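Local coordinates for PDZ domain protein (Parabacteroides distasonis, PDB 4L8N) that is of unknown function but binds magnesium and carries PDZ domains at its N- and C-terminal ends, with a DUF4136 domain in the middle, at residues F300-K305 with V452-K457; T122-F127 with D380-K385. All blocks are in the same frame, centred on the assembly; numbering follows the deposited sequence.

In the fold
After the N-terminal PDZ region, with its own antiparallel sheet, the chain enters strand 123-135, which holds the first half of contact 2. After a long excursion it returns along strand 298-309, the first half of contact 1. The loop after helix 354-367 then comes back to 122-127 and closes contact 2 across 252 residues. Only at the end does strand 438-456 zip onto 300-305, closing contact 1 across 146 residues. The two closures therefore cross rather than nest. Strand 298-309 lies between 123-135 and 438-456 in one mixed sheet, and V302 N reaches Q125 O at 2.8 Å. Contact 1 joins the C-terminal strand to 298-309; contact 2 docks loop 380-385 on 123-135, the next strand of that sheet.

Contact 1: residues F300-K305 with V452-K457; sequences FKVSKK and VTVEIK
F300-K305 and V452-I456 pair as neighbouring antiparallel strands near the middle of a large mixed sheet, the last strand of the chain running at 173° to its partner. K301 with E455 and S303 with T453 are the hydrogen-bonded pairs, each closed by two N-H...O bonds: K301 N to E455 O is 2.9 Å, and E455 N returns to K301 O at 3.0 Å, nearly straight at 172°. Between and beyond them lie non-hydrogen-bonded pairs, where CA-H groups lean on the same carbonyls, V302 CA to T453 O at 3.3 Å.

One face carries K301, S303, T453 and E455. Apolar packing fills the other, with F300, V302, V452, V454 and I456; K304 is its polar member, CB against V452 CG2 and amine leading away to E120 O. V302 uses one methyl twice: CG1 meets V452 CG1 at 3.8 Å and V454 CG2 at 4.1 Å. Y216 and F218 of the second subunit pack over these valines, so this face also serves the dimer. At its F300 end, F300 and I456 run side by side; with F300 CG anti to its carbonyl carbon (chi1 -60°), the ring lies along the isoleucine branch, CE2 3.5 Å from I456 CG1.

Contact 2: residues T122-F127 with D380-K385; sequences TNEQEF and DANGFK
The E126 carboxylate spreads over A381, part of a type I beta turn, D380 to G383, that docks on strand 123-135. One face of the carboxylate looks at the alanine: A381 CB stands almost straight above E126 CD at 3.8 Å, and A381 O lies over the same face, displaced, with no bond between the oxygens. K457 NZ approaches E126 OE2 from the opposite face in a salt bridge, so the group sits between a methyl and an ammonium, and the ammonium would probably favour its charged form. Two flat groups meet where the E124 carboxylate approaches the N382 amide, their side chains crossing at about a right angle and their planes 53° apart; N382 ND2 comes to 3.2 Å from E124 OE1.

Between these two glutamates A381 points its methyl at the strand, CB 3.7 Å from E124 CB. D380 packs alongside it.

The turn holds itself together from within. G383 N bonds D380 O, and beyond it F384 N bonds D380 OD1 at 2.9 Å, reached because D380 chi1 of 77° swings the carboxylate between its backbone N and carbonyl carbon.

N123, Q125 and F127 give their backbone bonds to strand 298-309, while the E124 carbonyl faces the other edge. Here the turn takes the place of a neighbouring strand with a single backbone bond: A381 N gives its hydrogen to E124 O at 2.8 Å, arriving from above the carbonyl plane.

Contact 1: residues F300-K305 with V452-K457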
loop_
_atom_site.group_PDB
_atom_site.type_symbol
_atom_site.label_atom_id
_atom_site.label_comp_id
_atom_site.label_asym_id
_atom_site.label_seq_id
_atom_site.Cartn_x
_atom_site.Cartn_y
_atom_site.Cartn_z
ATOM N N PHE A 300 -11.037 7.643 -10.009
ATOM C CA PHE A 300 -11.922 8.796 -10.216
ATOM C C PHE A 300 -11.922 9.258 -11.659
ATOM O O PHE A 300 -10.898 9.171 -12.338
ATOM C CB PHE A 300 -11.518 9.991 -9.353
ATOM C CG PHE A 300 -11.529 9.779 -7.864
ATOM C CD1 PHE A 300 -10.424 9.241 -7.215
ATOM C CD2 PHE A 300 -12.626 10.165 -7.098
ATOM C CE1 PHE A 300 -10.433 9.065 -5.828
ATOM C CE2 PHE A 300 -12.621 10.014 -5.718
ATOM C CZ PHE A 300 -11.525 9.461 -5.090
ATOM N N LYS A 301 -13.060 9.819 -12.099
ATOM C CA LYS A 301 -13.282 10.397 -13.411
ATOM C C LYS A 301 -13.902 11.801 -13.256
ATOM O O LYS A 301 -14.962 11.947 -12.634
ATOM C CB LYS A 301 -14.170 9.484 -14.273
ATOM C CG LYS A 301 -14.017 9.771 -15.765
ATOM C CD LYS A 301 -15.143 9.176 -16.584
ATOM C CE LYS A 301 -15.348 9.921 -17.880
ATOM N NZ LYS A 301 -16.245 9.177 -18.806
ATOM N N VAL A 302 -13.203 12.831 -13.796
ATOM C CA VAL A 302 -13.631 14.238 -13.826
ATOM C C VAL A 302 -14.056 14.593 -15.258
ATOM O O VAL A 302 -13.243 14.521 -16.174
ATOM C CB VAL A 302 -12.579 15.251 -13.306
ATOM C CG1 VAL A 302 -13.199 16.636 -13.159
ATOM C CG2 VAL A 302 -11.973 14.807 -11.993
ATOM N N SER A 303 -15.319 14.949 -15.434
ATOM C CA SER A 303 -15.911 15.343 -16.713
ATOM C C SER A 303 -16.374 16.771 -16.608
ATOM O O SER A 303 -17.325 17.052 -15.865
ATOM C CB SER A 303 -17.081 14.436 -17.084
ATOM O OG SER A 303 -16.676 13.081 -17.188
ATOM N N LYS A 304 -15.680 17.693 -17.301
ATOM C CA LYS A 304 -16.116 19.074 -17.256
ATOM C C LYS A 304 -16.616 19.482 -18.636
ATOM O O LYS A 304 -16.200 18.891 -19.630
ATOM C CB LYS A 304 -15.035 20.010 -16.682
ATOM C CG LYS A 304 -13.827 20.321 -17.542
ATOM C CD LYS A 304 -13.066 21.446 -16.864
ATOM C CE LYS A 304 -11.817 21.843 -17.588
ATOM N NZ LYS A 304 -11.230 23.087 -17.016
ATOM N N LYS A 305 -17.586 20.408 -18.687
ATOM C CA LYS A 305 -18.173 20.901 -19.945
ATOM C C LYS A 305 -18.833 22.263 -19.764
ATOM O O LYS A 305 -19.607 22.464 -18.827
ATOM C CB LYS A 305 -19.208 19.912 -20.516
ATOM C CG LYS A 305 -19.791 20.318 -21.881
ATOM C CD LYS A 305 -20.910 19.382 -22.389
ATOM C CE LYS A 305 -20.380 17.991 -22.658
ATOM N NZ LYS A 305 -21.353 17.150 -23.379
ATOM N N VAL A 452 -19.434 20.141 -13.936
ATOM C CA VAL A 452 -18.322 19.287 -13.505
ATOM C C VAL A 452 -18.930 18.083 -12.786
ATOM O O VAL A 452 -19.713 18.269 -11.854
ATOM C CB VAL A 452 -17.248 19.958 -12.615
ATOM C CG1 VAL A 452 -16.093 19.001 -12.365
ATOM C CG2 VAL A 452 -16.731 21.244 -13.223
ATOM N N THR A 453 -18.582 16.874 -13.220
ATOM C CA THR A 453 -18.967 15.621 -12.591
ATOM C C THR A 453 -17.692 14.966 -12.086
ATOM O O THR A 453 -16.759 14.749 -12.857
ATOM C CB THR A 453 -19.754 14.752 -13.571
ATOM O OG1 THR A 453 -21.016 15.374 -13.798
ATOM C CG2 THR A 453 -19.955 13.323 -13.069
ATOM N N VAL A 454 -17.619 14.727 -10.775
ATOM C CA VAL A 454 -16.489 14.019 -10.142
ATOM C C VAL A 454 -17.102 12.736 -9.638
ATOM O O VAL A 454 -17.959 12.767 -8.742
ATOM C CB VAL A 454 -15.729 14.819 -9.070
ATOM C CG1 VAL A 454 -14.526 14.023 -8.545
ATOM C CG2 VAL A 454 -15.276 16.169 -9.628
ATOM N N GLU A 455 -16.787 11.630 -10.317
ATOM C CA GLU A 455 -17.387 10.333 -10.029
ATOM C C GLU A 455 -16.347 9.253 -9.696
ATOM O O GLU A 455 -15.261 9.255 -10.271
ATOM C CB GLU A 455 -18.158 9.907 -11.280
ATOM C CG GLU A 455 -19.250 8.878 -11.056
ATOM C CD GLU A 455 -19.883 8.313 -12.316
ATOM O OE1 GLU A 455 -19.848 8.995 -13.368
ATOM O OE2 GLU A 455 -20.430 7.187 -12.242
ATOM N N ILE A 456 -16.684 8.307 -8.796
ATOM C CA ILE A 456 -15.828 7.148 -8.564
ATOM C C ILE A 456 -16.257 6.167 -9.648
ATOM O O ILE A 456 -17.447 5.838 -9.719
ATOM C CB ILE A 456 -15.885 6.587 -7.116
ATOM C CG1 ILE A 456 -15.065 7.493 -6.195
ATOM C CG2 ILE A 456 -15.376 5.136 -7.056
ATOM C CD1 ILE A 456 -15.243 7.309 -4.803
ATOM N N LYS A 457 -15.305 5.760 -10.526
ATOM C CA LYS A 457 -15.519 4.871 -11.695
ATOM C C LYS A 457 -16.401 3.641 -11.368
ATOM O O LYS A 457 -16.009 2.831 -10.499
ATOM C CB LYS A 457 -14.177 4.422 -12.314
ATOM C CG LYS A 457 -13.421 5.551 -13.028
ATOM C CD LYS A 457 -12.455 5.048 -14.098
ATOM C CE LYS A 457 -13.170 4.604 -15.356
ATOM N NZ LYS A 457 -12.225 4.067 -16.370
ATOM O OXT LYS A 457 -17.515 3.547 -11.939
#

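Contact 2: residues T122-F127 with D380-K385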
loop_
_atom_site.group_PDB
_atom_site.type_symbol
_atom_site.label_atom_id
_atom_site.label_comp_id
_atom_site.label_asym_id
_atom_site.label_seq_id
_atom_site.Cartn_x
_atom_site.Cartn_y
_atom_site.Cartn_z
ATOM N N THR A 122 -13.976 21.780 -21.976
ATOM C CA THR A 122 -14.667 20.503 -22.225
ATOM C C THR A 122 -13.735 19.331 -22.395
ATOM O O THR A 122 -13.244 19.074 -23.500
ATOM C CB THR A 122 -15.549 20.654 -23.469
ATOM O OG1 THR A 122 -16.298 21.873 -23.355
ATOM C CG2 THR A 122 -16.467 19.438 -23.716
ATOM N N ASN A 123 -13.552 18.567 -21.317
ATOM C CA ASN A 123 -12.690 17.383 -21.342
ATOM C C ASN A 123 -13.048 16.391 -20.254
ATOM O O ASN A 123 -13.796 16.711 -19.327
ATOM C CB ASN A 123 -11.188 17.763 -21.231
ATOM C CG ASN A 123 -10.765 18.382 -19.920
ATOM O OD1 ASN A 123 -10.565 17.702 -18.902
ATOM N ND2 ASN A 123 -10.533 19.681 -19.945
ATOM N N GLU A 124 -12.458 15.193 -20.355
ATOM C CA GLU A 124 -12.601 14.115 -19.390
ATOM C C GLU A 124 -11.238 13.613 -18.996
ATOM O O GLU A 124 -10.403 13.336 -19.848
ATOM C CB GLU A 124 -13.441 12.959 -19.937
ATOM C CG GLU A 124 -14.895 13.287 -20.192
ATOM C CD GLU A 124 -15.493 12.317 -21.185
ATOM O OE1 GLU A 124 -14.874 12.105 -22.255
ATOM O OE2 GLU A 124 -16.563 11.743 -20.879
ATOM N N GLN A 125 -11.017 13.465 -17.698
ATOM C CA GLN A 125 -9.759 12.963 -17.179
ATOM C C GLN A 125 -10.028 11.986 -16.033
ATOM O O GLN A 125 -11.077 12.045 -15.396
ATOM C CB GLN A 125 -8.864 14.116 -16.727
ATOM C CG GLN A 125 -8.252 14.907 -17.862
ATOM C CD GLN A 125 -7.487 16.077 -17.326
ATOM O OE1 GLN A 125 -6.450 15.917 -16.675
ATOM N NE2 GLN A 125 -7.996 17.282 -17.566
ATOM N N GLU A 126 -9.094 11.060 -15.824
ATOM C CA GLU A 126 -9.104 10.024 -14.806
ATOM C C GLU A 126 -7.860 10.136 -13.990
ATOM O O GLU A 126 -6.823 10.577 -14.500
ATOM C CB GLU A 126 -9.150 8.629 -15.444
ATOM C CG GLU A 126 -10.490 8.192 -16.006
ATOM C CD GLU A 126 -10.420 7.083 -17.046
ATOM O OE1 GLU A 126 -9.304 6.768 -17.525
ATOM O OE2 GLU A 126 -11.496 6.562 -17.419
ATOM N N PHE A 127 -7.950 9.724 -12.726
ATOM C CA PHE A 127 -6.841 9.660 -11.778
ATOM C C PHE A 127 -7.144 8.610 -10.693
ATOM O O PHE A 127 -8.307 8.257 -10.467
ATOM C CB PHE A 127 -6.527 11.018 -11.171
ATOM C CG PHE A 127 -7.624 11.670 -10.374
ATOM C CD1 PHE A 127 -8.584 12.466 -10.998
ATOM C CD2 PHE A 127 -7.632 11.595 -8.983
ATOM C CE1 PHE A 127 -9.573 13.110 -10.249
ATOM C CE2 PHE A 127 -8.618 12.249 -8.236
ATOM C CZ PHE A 127 -9.582 13.000 -8.874
ATOM N N ASP A 380 -6.413 12.173 -22.085
ATOM C CA ASP A 380 -7.781 12.253 -21.570
ATOM C C ASP A 380 -8.300 10.857 -21.147
ATOM O O ASP A 380 -7.629 9.843 -21.376
ATOM C CB ASP A 380 -8.729 12.944 -22.569
ATOM C CG ASP A 380 -9.223 12.148 -23.769
ATOM O OD1 ASP A 380 -8.818 10.976 -23.920
ATOM O OD2 ASP A 380 -10.001 12.710 -24.571
ATOM N N ALA A 381 -9.504 10.822 -20.541
ATOM C CA ALA A 381 -10.139 9.610 -20.016
ATOM C C ALA A 381 -10.386 8.567 -21.096
ATOM O O ALA A 381 -10.276 7.378 -20.810
ATOM C CB ALA A 381 -11.442 9.957 -19.321
ATOM N N ASN A 382 -10.688 8.999 -22.334
ATOM C CA ASN A 382 -10.930 8.068 -23.431
ATOM C C ASN A 382 -9.606 7.597 -24.111
ATOM O O ASN A 382 -9.658 6.939 -25.152
ATOM C CB ASN A 382 -11.951 8.611 -24.451
ATOM C CG ASN A 382 -11.817 10.057 -24.829
ATOM O OD1 ASN A 382 -11.188 10.402 -25.843
ATOM N ND2 ASN A 382 -12.474 10.926 -24.064
ATOM N N GLY A 383 -8.460 7.843 -23.464
ATOM C CA GLY A 383 -7.150 7.386 -23.916
ATOM C C GLY A 383 -6.393 8.211 -24.941
ATOM O O GLY A 383 -5.308 7.791 -25.353
ATOM N N PHE A 384 -6.941 9.374 -25.383
ATOM C CA PHE A 384 -6.288 10.273 -26.349
ATOM C C PHE A 384 -5.087 10.919 -25.664
ATOM O O PHE A 384 -5.238 11.549 -24.623
ATOM C CB PHE A 384 -7.258 11.318 -26.933
ATOM C CG PHE A 384 -6.637 12.196 -27.999
ATOM C CD1 PHE A 384 -5.890 11.641 -29.040
ATOM C CD2 PHE A 384 -6.813 13.577 -27.980
ATOM C CE1 PHE A 384 -5.304 12.458 -30.020
ATOM C CE2 PHE A 384 -6.228 14.392 -28.965
ATOM C CZ PHE A 384 -5.488 13.826 -29.981
ATOM N N LYS A 385 -3.888 10.691 -26.223
ATOM C CA LYS A 385 -2.580 11.068 -25.672
ATOM C C LYS A 385 -2.151 12.518 -25.916
ATOM O O LYS A 385 -1.263 13.001 -25.204
ATOM C CB LYS A 385 -1.488 10.149 -26.273
ATOM C CG LYS A 385 -1.391 8.742 -25.664
ATOM C CD LYS A 385 -0.840 7.700 -26.661
ATOM C CE LYS A 385 0.637 7.852 -26.968
ATOM N NZ LYS A 385 1.133 6.864 -27.974
#